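Local coordinates for protein alkaline serine protease AL20 (Nesterenkonia abyssinica, PDB 3CP7) that probably hydrolyses peptide bonds as a secreted, thermostable trypsin-like serine protease working under alkaline conditions, at residues S15-D20 and F51-V56; C42-N47 and L76-E81; G146-D151 and Q158-N163. All coordinates share one frame; numbering follows the deposited sequence.

Contact 1 of 3, residues S15-D20 and F51-V56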
ATOM      1  N   SER A  15      18.813  -3.420  -0.531  1.00 13.37           N
ATOM      2  CA  SER A  15      19.585  -2.677  -1.526  1.00 14.28           C
ATOM      3  C   SER A  15      18.696  -1.722  -2.305  1.00 14.63           C
ATOM      4  O   SER A  15      17.496  -1.942  -2.436  1.00 14.55           O
ATOM      5  CB  SER A  15      20.274  -3.639  -2.497  1.00 14.48           C
ATOM      6  OG  SER A  15      21.176  -4.484  -1.808  1.00 15.80           O
ATOM      7  N   THR A  16      19.301  -0.646  -2.801  1.00 15.73           N
ATOM      8  CA  THR A  16      18.642   0.282  -3.715  1.00 16.79           C
ATOM      9  C   THR A  16      19.627   0.591  -4.841  1.00 17.85           C
ATOM     10  O   THR A  16      20.714   0.025  -4.881  1.00 17.99           O
ATOM     11  CB  THR A  16      18.243   1.607  -3.021  1.00 16.81           C
ATOM     12  OG1 THR A  16      19.423   2.375  -2.755  1.00 16.85           O
ATOM     13  CG2 THR A  16      17.495   1.349  -1.714  1.00 16.55           C
ATOM     14  N   ASN A  17      19.244   1.484  -5.750  1.00 19.40           N
ATOM     15  CA  ASN A  17      20.163   1.978  -6.778  1.00 20.76           C
ATOM     16  C   ASN A  17      21.390   2.674  -6.176  1.00 21.26           C
ATOM     17  O   ASN A  17      22.423   2.803  -6.835  1.00 22.10           O
ATOM     18  CB  ASN A  17      19.442   2.938  -7.727  1.00 20.91           C
ATOM     19  CG  ASN A  17      18.483   2.230  -8.671  1.00 22.50           C
ATOM     20  OD1 ASN A  17      18.536   1.009  -8.846  1.00 24.07           O
ATOM     21  ND2 ASN A  17      17.598   3.003  -9.290  1.00 24.75           N
ATOM     22  N   GLN A  18      21.269   3.112  -4.924  1.00 21.56           N
ATOM     23  CA  GLN A  18      22.343   3.829  -4.231  1.00 21.96           C
ATOM     24  C   GLN A  18      23.294   2.903  -3.456  1.00 21.28           C
ATOM     25  O   GLN A  18      24.287   3.363  -2.887  1.00 21.93           O
ATOM     26  CB  GLN A  18      21.746   4.892  -3.299  1.00 22.36           C
ATOM     27  CG  GLN A  18      22.709   6.003  -2.855  1.00 25.95           C
ATOM     28  CD  GLN A  18      22.841   7.158  -3.848  1.00 29.81           C
ATOM     29  OE1 GLN A  18      23.437   8.191  -3.524  1.00 32.27           O
ATOM     30  NE2 GLN A  18      22.291   6.994  -5.054  1.00 30.94           N
ATOM     31  N   GLY A  19      22.999   1.603  -3.431  1.00 19.91           N
ATOM     32  CA  GLY A  19      23.879   0.636  -2.775  1.00 18.61           C
ATOM     33  C   GLY A  19      23.178  -0.266  -1.777  1.00 17.41           C
ATOM     34  O   GLY A  19      21.969  -0.481  -1.874  1.00 17.26           O
ATOM     35  N   ASP A  20      23.955  -0.796  -0.828  1.00 16.39           N
ATOM     36  CA  ASP A  20      23.459  -1.701   0.212  1.00 15.89           C
ATOM     37  C   ASP A  20      23.277  -0.974   1.534  1.00 15.54           C
ATOM     38  O   ASP A  20      24.135  -0.187   1.949  1.00 15.76           O
ATOM     39  CB  ASP A  20      24.419  -2.874   0.400  1.00 16.32           C
ATOM     40  CG  ASP A  20      24.635  -3.658  -0.874  1.00 17.79           C
ATOM     41  OD1 ASP A  20      23.734  -3.651  -1.745  1.00 18.89           O
ATOM     42  OD2 ASP A  20      25.714  -4.278  -1.010  1.00 21.17           O
ATOM     43  N   PHE A  51      10.528   0.643  -4.553  1.00 16.36           N
ATOM     44  CA  PHE A  51      10.721  -0.259  -3.417  1.00 14.99           C
ATOM     45  C   PHE A  51      12.172  -0.709  -3.279  1.00 14.46           C
ATOM     46  O   PHE A  51      12.912  -0.783  -4.266  1.00 14.59           O
ATOM     47  CB  PHE A  51       9.801  -1.486  -3.515  1.00 14.95           C
ATOM     48  CG  PHE A  51       8.354  -1.171  -3.279  1.00 14.97           C
ATOM     49  CD1 PHE A  51       7.541  -0.722  -4.320  1.00 15.54           C
ATOM     50  CD2 PHE A  51       7.814  -1.288  -2.011  1.00 14.49           C
ATOM     51  CE1 PHE A  51       6.195  -0.420  -4.105  1.00 15.59           C
ATOM     52  CE2 PHE A  51       6.473  -0.996  -1.775  1.00 15.33           C
ATOM     53  CZ  PHE A  51       5.656  -0.565  -2.825  1.00 15.07           C
ATOM     54  N   ALA A  52      12.571  -0.995  -2.043  1.00 13.62           N
ATOM     55  CA  ALA A  52      13.857  -1.606  -1.763  1.00 13.66           C
ATOM     56  C   ALA A  52      13.926  -2.974  -2.438  1.00 13.86           C
ATOM     57  O   ALA A  52      12.905  -3.634  -2.662  1.00 13.80           O
ATOM     58  CB  ALA A  52      14.038  -1.756  -0.251  1.00 13.69           C
ATOM     59  N   ARG A  53      15.140  -3.390  -2.770  1.00 13.88           N
ATOM     60  CA  ARG A  53      15.357  -4.693  -3.366  1.00 14.57           C
ATOM     61  C   ARG A  53      16.046  -5.601  -2.371  1.00 14.18           C
ATOM     62  O   ARG A  53      16.790  -5.140  -1.506  1.00 13.85           O
ATOM     63  CB  ARG A  53      16.192  -4.556  -4.639  1.00 15.14           C
ATOM     64  CG  ARG A  53      15.428  -3.894  -5.777  1.00 18.12           C
ATOM     65  CD  ARG A  53      16.244  -3.860  -7.060  1.00 22.39           C
ATOM     66  NE  ARG A  53      16.969  -2.602  -7.226  1.00 25.58           N
ATOM     67  CZ  ARG A  53      18.269  -2.430  -7.002  1.00 27.96           C
ATOM     68  NH1 ARG A  53      19.033  -3.436  -6.583  1.00 29.09           N
ATOM     69  NH2 ARG A  53      18.809  -1.237  -7.200  1.00 27.90           N
ATOM     70  N   ASN A  54      15.766  -6.894  -2.479  1.00 14.24           N
ATOM     71  CA  ASN A  54      16.407  -7.912  -1.647  1.00 14.73           C
ATOM     72  C   ASN A  54      16.331  -7.633  -0.149  1.00 13.64           C
ATOM     73  O   ASN A  54      17.307  -7.802   0.592  1.00 13.95           O
ATOM     74  CB  ASN A  54      17.842  -8.147  -2.112  1.00 15.69           C
ATOM     75  CG  ASN A  54      17.901  -8.640  -3.542  1.00 18.05           C
ATOM     76  OD1 ASN A  54      17.006  -9.353  -4.006  1.00 21.08           O
ATOM     77  ND2 ASN A  54      18.940  -8.251  -4.252  1.00 21.35           N
ATOM     78  N   PHE A  55      15.146  -7.206   0.282  1.00 12.52           N
ATOM     79  CA  PHE A  55      14.855  -6.996   1.692  1.00 12.10           C
ATOM     80  C   PHE A  55      14.891  -8.336   2.407  1.00 11.22           C
ATOM     81  O   PHE A  55      14.145  -9.260   2.062  1.00 11.48           O
ATOM     82  CB  PHE A  55      13.486  -6.327   1.841  1.00 11.45           C
ATOM     83  CG  PHE A  55      13.107  -5.958   3.262  1.00 11.24           C
ATOM     84  CD1 PHE A  55      13.071  -4.625   3.650  1.00 11.50           C
ATOM     85  CD2 PHE A  55      12.718  -6.933   4.175  1.00 11.12           C
ATOM     86  CE1 PHE A  55      12.687  -4.263   4.944  1.00 12.36           C
ATOM     87  CE2 PHE A  55      12.331  -6.594   5.476  1.00 10.40           C
ATOM     88  CZ  PHE A  55      12.319  -5.248   5.859  1.00 11.27           C
ATOM     89  N   VAL A  56      15.754  -8.420   3.413  1.00 11.47           N
ATOM     90  CA  VAL A  56      15.929  -9.645   4.185  1.00 11.43           C
ATOM     91  C   VAL A  56      15.899  -9.328   5.681  1.00 10.72           C
ATOM     92  O   VAL A  56      16.458  -8.326   6.109  1.00 11.15           O
ATOM     93  CB  VAL A  56      17.273 -10.333   3.797  1.00 12.40           C
ATOM     94  CG1 VAL A  56      17.690 -11.359   4.806  1.00 14.79           C
ATOM     95  CG2 VAL A  56      17.175 -10.966   2.417  1.00 13.43           C
TER
HETATM   96  O   HOH W   1      21.071  -6.825  -3.093  1.00 27.21           O
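Ser15 and Arg53 form an antiparallel hydrogen-bonded pair: Ser15 N gives to Arg53 O at 2.8 Å, and Arg53 N returns a nearly straight bond to Ser15 O. Both side chains rise from the same face of this pairing.

The side-chain hydrogen bond is the work of Arg53. Its CG stands anti to the carbonyl carbon, and a bend at chi3 (-95°) swings the guanidinium over the start of the turn, where Thr16 CA lies over one of its faces. From there NH2 reaches Asn17 OD1 at 2.8 Å, the amide meeting the guanidinium near its edge with the two planes 36° apart. The two side chains cross at about a right angle. The bond itself is bent (133°), its donor tilted from the plane of the amide carbonyl.

A water carries the polar link further along. It donates to Ser15 OG, 2.7 Å away, and accepts from Asn54 ND2; the same serine hydroxyl donates to Asp20 OD1 from above the carboxylate plane.

Thr16 to Gly19 is a type I turn, and Thr16 OG1 accepts from Gln18 N in an ST turn. The whole is a tight beta hairpin between strands 9-16 and 19-27, laid against the chain leading into strand 55-59, where the six-stranded barrel of a trypsin-like fold closes.

Contact 2 of 3, residues C42-N47 and L76-E81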
ATOM      1  N   CYS A  42      12.744   2.101   5.258  1.00  9.37           N
ATOM      2  CA  CYS A  42      13.534   0.866   5.198  1.00 10.12           C
ATOM      3  C   CYS A  42      13.070  -0.061   4.083  1.00 10.67           C
ATOM      4  O   CYS A  42      13.713  -1.086   3.823  1.00 11.47           O
ATOM      5  CB  CYS A  42      13.451   0.107   6.520  1.00 10.08           C
ATOM      6  SG  CYS A  42      14.239   0.961   7.916  1.00 11.58           S
ATOM      7  N   LEU A  43      11.963   0.272   3.423  1.00 10.30           N
ATOM      8  CA  LEU A  43      11.527  -0.571   2.306  1.00 10.37           C
ATOM      9  C   LEU A  43      11.027   0.187   1.078  1.00 10.61           C
ATOM     10  O   LEU A  43      10.690  -0.437   0.062  1.00 10.33           O
ATOM     11  CB  LEU A  43      10.528  -1.653   2.757  1.00 10.77           C
ATOM     12  CG  LEU A  43       9.298  -1.266   3.577  1.00  9.22           C
ATOM     13  CD1 LEU A  43       8.330  -0.427   2.727  1.00 11.55           C
ATOM     14  CD2 LEU A  43       8.621  -2.530   4.104  1.00 10.81           C
ATOM     15  N   HIS A  44      11.024   1.518   1.144  1.00 10.59           N
ATOM     16  CA  HIS A  44      10.607   2.332   0.007  1.00 11.48           C
ATOM     17  C   HIS A  44      11.301   3.686   0.045  1.00 12.18           C
ATOM     18  O   HIS A  44      11.436   4.283   1.117  1.00 11.35           O
ATOM     19  CB  HIS A  44       9.082   2.499  -0.023  1.00 11.09           C
ATOM     20  CG  HIS A  44       8.572   3.095  -1.297  1.00 10.75           C
ATOM     21  ND1 HIS A  44       8.663   4.440  -1.574  1.00 11.65           N
ATOM     22  CD2 HIS A  44       8.000   2.523  -2.384  1.00 11.91           C
ATOM     23  CE1 HIS A  44       8.151   4.677  -2.770  1.00 12.13           C
ATOM     24  NE2 HIS A  44       7.751   3.528  -3.288  1.00 12.36           N
ATOM     25  N   ASP A  45      11.718   4.173  -1.126  1.00 13.95           N
ATOM     26  CA  ASP A  45      12.487   5.420  -1.240  1.00 15.88           C
ATOM     27  C   ASP A  45      11.745   6.664  -0.746  1.00 16.19           C
ATOM     28  O   ASP A  45      12.373   7.640  -0.323  1.00 16.99           O
ATOM     29  CB  ASP A  45      12.879   5.696  -2.706  1.00 16.54           C
ATOM     30  CG  ASP A  45      13.824   4.656  -3.306  1.00 19.65           C
ATOM     31  OD1 ASP A  45      14.601   3.995  -2.577  1.00 21.86           O
ATOM     32  OD2 ASP A  45      13.804   4.533  -4.551  1.00 22.39           O
ATOM     33  N   GLY A  46      10.418   6.640  -0.833  1.00 16.05           N
ATOM     34  CA  GLY A  46       9.629   7.850  -0.627  1.00 17.54           C
ATOM     35  C   GLY A  46       9.371   8.556  -1.946  1.00 18.87           C
ATOM     36  O   GLY A  46       9.462   7.939  -3.014  1.00 18.22           O
ATOM     37  N   ASN A  47       9.074   9.851  -1.874  1.00 20.46           N
ATOM     38  CA  ASN A  47       8.550  10.592  -3.034  1.00 22.33           C
ATOM     39  C   ASN A  47       9.319  10.370  -4.346  1.00 22.80           C
ATOM     40  O   ASN A  47      10.512  10.671  -4.436  1.00 23.15           O
ATOM     41  CB  ASN A  47       8.415  12.091  -2.721  1.00 23.02           C
ATOM     42  CG  ASN A  47       7.480  12.812  -3.691  1.00 24.78           C
ATOM     43  OD1 ASN A  47       7.025  12.238  -4.684  1.00 28.16           O
ATOM     44  ND2 ASN A  47       7.189  14.077  -3.401  1.00 26.78           N
ATOM     45  N   LEU A  76       6.381  -6.044   0.305  1.00 10.64           N
ATOM     46  CA  LEU A  76       6.677  -4.833   1.056  1.00 10.75           C
ATOM     47  C   LEU A  76       5.425  -3.973   1.048  1.00 10.40           C
ATOM     48  O   LEU A  76       4.855  -3.706  -0.025  1.00 10.23           O
ATOM     49  CB  LEU A  76       7.856  -4.100   0.422  1.00 10.84           C
ATOM     50  CG  LEU A  76       9.111  -4.970   0.262  1.00 11.29           C
ATOM     51  CD1 LEU A  76      10.170  -4.268  -0.575  1.00 12.44           C
ATOM     52  CD2 LEU A  76       9.664  -5.368   1.625  1.00 11.72           C
ATOM     53  N   VAL A  77       4.975  -3.584   2.242  1.00  9.69           N
ATOM     54  CA  VAL A  77       3.714  -2.852   2.417  1.00 10.36           C
ATOM     55  C   VAL A  77       4.006  -1.510   3.076  1.00  9.85           C
ATOM     56  O   VAL A  77       4.132  -1.402   4.307  1.00 10.11           O
ATOM     57  CB  VAL A  77       2.679  -3.657   3.239  1.00  9.90           C
ATOM     58  CG1 VAL A  77       1.325  -2.947   3.248  1.00 11.40           C
ATOM     59  CG2 VAL A  77       2.526  -5.095   2.684  1.00 10.56           C
ATOM     60  N   THR A  78       4.149  -0.494   2.237  1.00  9.65           N
ATOM     61  CA  THR A  78       4.453   0.855   2.680  1.00 10.22           C
ATOM     62  C   THR A  78       3.178   1.656   2.967  1.00  9.48           C
ATOM     63  O   THR A  78       2.143   1.412   2.353  1.00  9.23           O
ATOM     64  CB  THR A  78       5.312   1.573   1.604  1.00 11.20           C
ATOM     65  OG1 THR A  78       5.597   2.903   2.033  1.00 11.66           O
ATOM     66  CG2 THR A  78       4.614   1.615   0.235  1.00 12.82           C
ATOM     67  N   SER A  79       3.248   2.612   3.895  1.00  8.98           N
ATOM     68  CA  SER A  79       2.153   3.556   4.044  1.00  9.00           C
ATOM     69  C   SER A  79       2.036   4.371   2.757  1.00  9.05           C
ATOM     70  O   SER A  79       3.035   4.566   2.043  1.00  9.29           O
ATOM     71  CB  SER A  79       2.387   4.488   5.226  1.00  8.88           C
ATOM     72  OG  SER A  79       3.344   5.467   4.880  1.00  8.64           O
ATOM     73  N   ALA A  80       0.821   4.830   2.455  1.00  8.25           N
ATOM     74  CA  ALA A  80       0.591   5.632   1.260  1.00  9.16           C
ATOM     75  C   ALA A  80       1.296   6.963   1.354  1.00  9.42           C
ATOM     76  O   ALA A  80       1.848   7.438   0.366  1.00 10.04           O
ATOM     77  CB  ALA A  80      -0.878   5.853   1.060  1.00  9.84           C
ATOM     78  N   GLU A  81       1.265   7.575   2.529  1.00  8.70           N
ATOM     79  CA  GLU A  81       1.826   8.919   2.663  1.00  8.32           C
ATOM     80  C   GLU A  81       3.349   8.890   2.588  1.00  8.46           C
ATOM     81  O   GLU A  81       3.960   9.820   2.050  1.00  8.33           O
ATOM     82  CB  GLU A  81       1.374   9.562   3.968  1.00  8.08           C
ATOM     83  CG  GLU A  81      -0.143   9.683   4.124  1.00  8.79           C
ATOM     84  CD  GLU A  81      -0.804   8.466   4.771  1.00  9.41           C
ATOM     85  OE1 GLU A  81      -1.977   8.599   5.207  1.00 10.43           O
ATOM     86  OE2 GLU A  81      -0.177   7.392   4.851  1.00  9.21           O
TER
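Leu43 and His44 run past Leu76 and Thr78 without a hydrogen bond between the segments, the CA atoms of Leu43 and Leu76 being 6.6 Å apart, so the gap is bridged mainly by side chains.

Leu43 does most of this. Its CG sits between the backbone N and the carbonyl carbon (chi1 51°), and from there the two methyls part: CD2 meets Leu76 CD2 at 3.9 Å, while CD1 rests on Thr78 CB at 3.8 Å. The two leucines lie alongside each other, pointing opposite ways, and Leu76 CD1 also packs on Leu43 O. Beside them, His44 brings its CB to 4.1 Å from Thr78 OG1. The imidazole is held by its own loop: Gly46 N donates to His44 ND1 at 2.9 Å and 164°, from a position 20° out of the ring plane, while Phe51 meets the ring edge-to-face.

Strand 71-78 is thus covered by the loop on one side, and Val77 points the other way, onto helix 205-214. Ser79 N-caps helix 80-85 through Trp82 N; that helix also touches His44 and Thr78 with Ala83, and Ala80 packs on Val77 of the second subunit. Cys42, disulfide-bonded to Cys23, ties the loop to strand 19-27.

Contact 3 of 3, residues G146-D151 and Q158-N163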
ATOM      1  N   GLY A 146      12.779   5.812  27.569  1.00 12.44           N
ATOM      2  CA  GLY A 146      12.380   7.131  27.997  1.00 12.75           C
ATOM      3  C   GLY A 146      10.945   7.462  27.711  1.00 12.61           C
ATOM      4  O   GLY A 146      10.223   6.686  27.076  1.00 12.32           O
ATOM      5  N   THR A 147      10.533   8.628  28.191  1.00 12.43           N
ATOM      6  CA  THR A 147       9.189   9.125  27.983  1.00 12.95           C
ATOM      7  C   THR A 147       9.119   9.934  26.698  1.00 12.43           C
ATOM      8  O   THR A 147       9.968  10.798  26.442  1.00 12.97           O
ATOM      9  CB  THR A 147       8.733   9.957  29.201  1.00 12.90           C
ATOM     10  OG1 THR A 147       8.733   9.109  30.355  1.00 15.21           O
ATOM     11  CG2 THR A 147       7.333  10.525  29.000  1.00 14.31           C
ATOM     12  N   ALA A 148       8.112   9.638  25.884  1.00 11.73           N
ATOM     13  CA  ALA A 148       7.921  10.350  24.622  1.00 11.76           C
ATOM     14  C   ALA A 148       7.431  11.774  24.841  1.00 11.38           C
ATOM     15  O   ALA A 148       6.610  12.031  25.734  1.00 11.60           O
ATOM     16  CB  ALA A 148       6.952   9.583  23.724  1.00 11.86           C
ATOM     17  N   THR A 149       7.953  12.688  24.025  1.00 11.08           N
ATOM     18  CA  THR A 149       7.462  14.059  23.947  1.00 11.46           C
ATOM     19  C   THR A 149       7.117  14.414  22.500  1.00 11.15           C
ATOM     20  O   THR A 149       7.482  13.682  21.571  1.00 10.77           O
ATOM     21  CB  THR A 149       8.489  15.070  24.507  1.00 11.51           C
ATOM     22  OG1 THR A 149       9.763  14.844  23.897  1.00 12.62           O
ATOM     23  CG2 THR A 149       8.606  14.925  26.024  1.00 13.51           C
ATOM     24  N   ASN A 150       6.433  15.535  22.303  1.00 11.29           N
ATOM     25  CA  ASN A 150       5.974  15.955  20.994  1.00 11.26           C
ATOM     26  C   ASN A 150       7.110  16.401  20.087  1.00 11.36           C
ATOM     27  O   ASN A 150       8.103  16.972  20.542  1.00 11.77           O
ATOM     28  CB  ASN A 150       4.956  17.089  21.134  1.00 11.86           C
ATOM     29  CG  ASN A 150       3.626  16.622  21.703  1.00 12.77           C
ATOM     30  OD1 ASN A 150       2.894  17.418  22.300  1.00 16.90           O
ATOM     31  ND2 ASN A 150       3.301  15.354  21.528  1.00 10.82           N
ATOM     32  N   ASP A 151       6.945  16.139  18.799  1.00 11.20           N
ATOM     33  CA  ASP A 151       7.855  16.633  17.780  1.00 11.56           C
ATOM     34  C   ASP A 151       8.014  18.151  17.938  1.00 12.08           C
ATOM     35  O   ASP A 151       7.021  18.868  17.887  1.00 12.65           O
ATOM     36  CB  ASP A 151       7.252  16.318  16.417  1.00 11.23           C
ATOM     37  CG  ASP A 151       8.054  16.884  15.271  1.00 10.90           C
ATOM     38  OD1 ASP A 151       9.250  17.186  15.481  1.00 10.92           O
ATOM     39  OD2 ASP A 151       7.487  17.006  14.165  1.00 11.47           O
ATOM     40  N   GLN A 158       6.640  11.536  17.736  1.00  8.71           N
ATOM     41  CA  GLN A 158       7.110  11.721  19.111  1.00  8.82           C
ATOM     42  C   GLN A 158       8.582  11.384  19.198  1.00  9.34           C
ATOM     43  O   GLN A 158       9.085  10.576  18.415  1.00  9.00           O
ATOM     44  CB  GLN A 158       6.341  10.831  20.085  1.00  9.57           C
ATOM     45  CG  GLN A 158       4.839  11.020  20.051  1.00 10.07           C
ATOM     46  CD  GLN A 158       4.162  10.251  21.163  1.00 11.23           C
ATOM     47  OE1 GLN A 158       3.816  10.818  22.197  1.00 11.19           O
ATOM     48  NE2 GLN A 158       4.009   8.948  20.980  1.00 10.46           N
ATOM     49  N   GLY A 159       9.261  12.003  20.158  1.00  9.42           N
ATOM     50  CA  GLY A 159      10.676  11.768  20.361  1.00  9.66           C
ATOM     51  C   GLY A 159      10.967  11.183  21.721  1.00  9.63           C
ATOM     52  O   GLY A 159      10.275  11.478  22.699  1.00  9.22           O
ATOM     53  N   ILE A 160      11.991  10.336  21.771  1.00 10.13           N
ATOM     54  CA  ILE A 160      12.529   9.840  23.036  1.00 10.42           C
ATOM     55  C   ILE A 160      14.043  10.035  23.095  1.00 10.51           C
ATOM     56  O   ILE A 160      14.706  10.048  22.068  1.00  9.90           O
ATOM     57  CB  ILE A 160      12.202   8.331  23.270  1.00 10.80           C
ATOM     58  CG1 ILE A 160      12.732   7.446  22.119  1.00 10.41           C
ATOM     59  CG2 ILE A 160      10.707   8.142  23.487  1.00 10.34           C
ATOM     60  CD1 ILE A 160      12.602   5.937  22.356  1.00 12.38           C
ATOM     61  N   PRO A 161      14.609  10.160  24.309  1.00 11.10           N
ATOM     62  CA  PRO A 161      16.069  10.208  24.394  1.00 11.38           C
ATOM     63  C   PRO A 161      16.674   8.895  23.902  1.00 11.20           C
ATOM     64  O   PRO A 161      16.268   7.816  24.356  1.00 11.39           O
ATOM     65  CB  PRO A 161      16.340  10.408  25.894  1.00 11.84           C
ATOM     66  CG  PRO A 161      15.086   9.991  26.591  1.00 13.56           C
ATOM     67  CD  PRO A 161      13.956  10.251  25.632  1.00 11.45           C
ATOM     68  N   CYS A 162      17.611   8.980  22.963  1.00 11.09           N
ATOM     69  CA  CYS A 162      18.142   7.782  22.320  1.00 11.34           C
ATOM     70  C   CYS A 162      19.378   8.088  21.512  1.00 11.75           C
ATOM     71  O   CYS A 162      19.351   8.963  20.653  1.00 11.64           O
ATOM     72  CB  CYS A 162      17.082   7.195  21.384  1.00 11.62           C
ATOM     73  SG  CYS A 162      17.543   5.621  20.654  1.00 12.40           S
ATOM     74  N   ASN A 163      20.442   7.340  21.762  1.00 11.52           N
ATOM     75  CA  ASN A 163      21.717   7.578  21.096  1.00 11.91           C
ATOM     76  C   ASN A 163      21.971   6.674  19.883  1.00 11.87           C
ATOM     77  O   ASN A 163      23.048   6.718  19.310  1.00 12.14           O
ATOM     78  CB  ASN A 163      22.880   7.480  22.105  1.00 12.13           C
ATOM     79  CG  ASN A 163      23.092   6.068  22.610  1.00 13.73           C
ATOM     80  OD1 ASN A 163      22.295   5.173  22.343  1.00 14.52           O
ATOM     81  ND2 ASN A 163      24.175   5.864  23.355  1.00 17.40           N
TER
HETATM   82  O   HOH W   2      11.359  12.923  25.136  1.00 17.72           O
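Ala148 lays its CB methyl over the flat amide of Gln158, 3.7 Å from OE1 and 4.1 Å from NE2, with the CD carbon at a similar distance. At the amide's oxygen end, OE1 accepts from Gly122 N, which fixes the group's rotation about its last bond. The chain leaves with CG anti to the carbonyl carbon and runs on extended; chi3 of 99° then turns the amide broadside to the methyl. Pro161 packs its CG on Gly146 CA, at the start of the 146-151 segment, where a side chain would collide with the proline ring.

An alanine in place of Gln158 would probably leave the Ala148 methyl without its flat cover and Gly122 N without its acceptor.

Ile160 fills the next place along, its CG2 lying 3.7 Å from Ala148 CA and reaching the alanine methyl too. The backbones join at Thr149 and Gly159: Thr149 N donates to Gly159 O at 2.9 Å, and Gly159 N returns a bond of 2.8 Å to Thr149 O, both at 163°. Each carbonyl also receives a CA-H contact, Gly159 O from Ala148 and Thr149 O from Gln158. One water accepts from Thr149 OG1 and donates to the carbonyls of Thr147 and Gly159, filling in where the strands part toward Thr147.

This is an antiparallel beta hairpin, strands 142-150 and 158-161, pinned by the Cys144-Cys162 disulfide within the second beta sheet of the trypsin-like fold.

Overall arrangement
Contacts 1 and 2 both reach the first sheet, the closed six-stranded barrel, through its neighbouring strands 55-59 and 71-78, and their centres are 13 Å apart. Along the chain their segments alternate, 15-20, 42-47, 51-56, 76-81, so the two contacts interlock. They touch directly: Ala52 N lies 2.9 Å from Leu43 O, a probable hydrogen bond. Contact 3 comes later in the chain and belongs to the other six-stranded sheet. Its centre is 29 Å from that of contact 1, on the opposite side of the chain's centre, and 23 Å from that of contact 2. The three thus sample both halves of a trypsin-like protease, between which the active site of such enzymes lies.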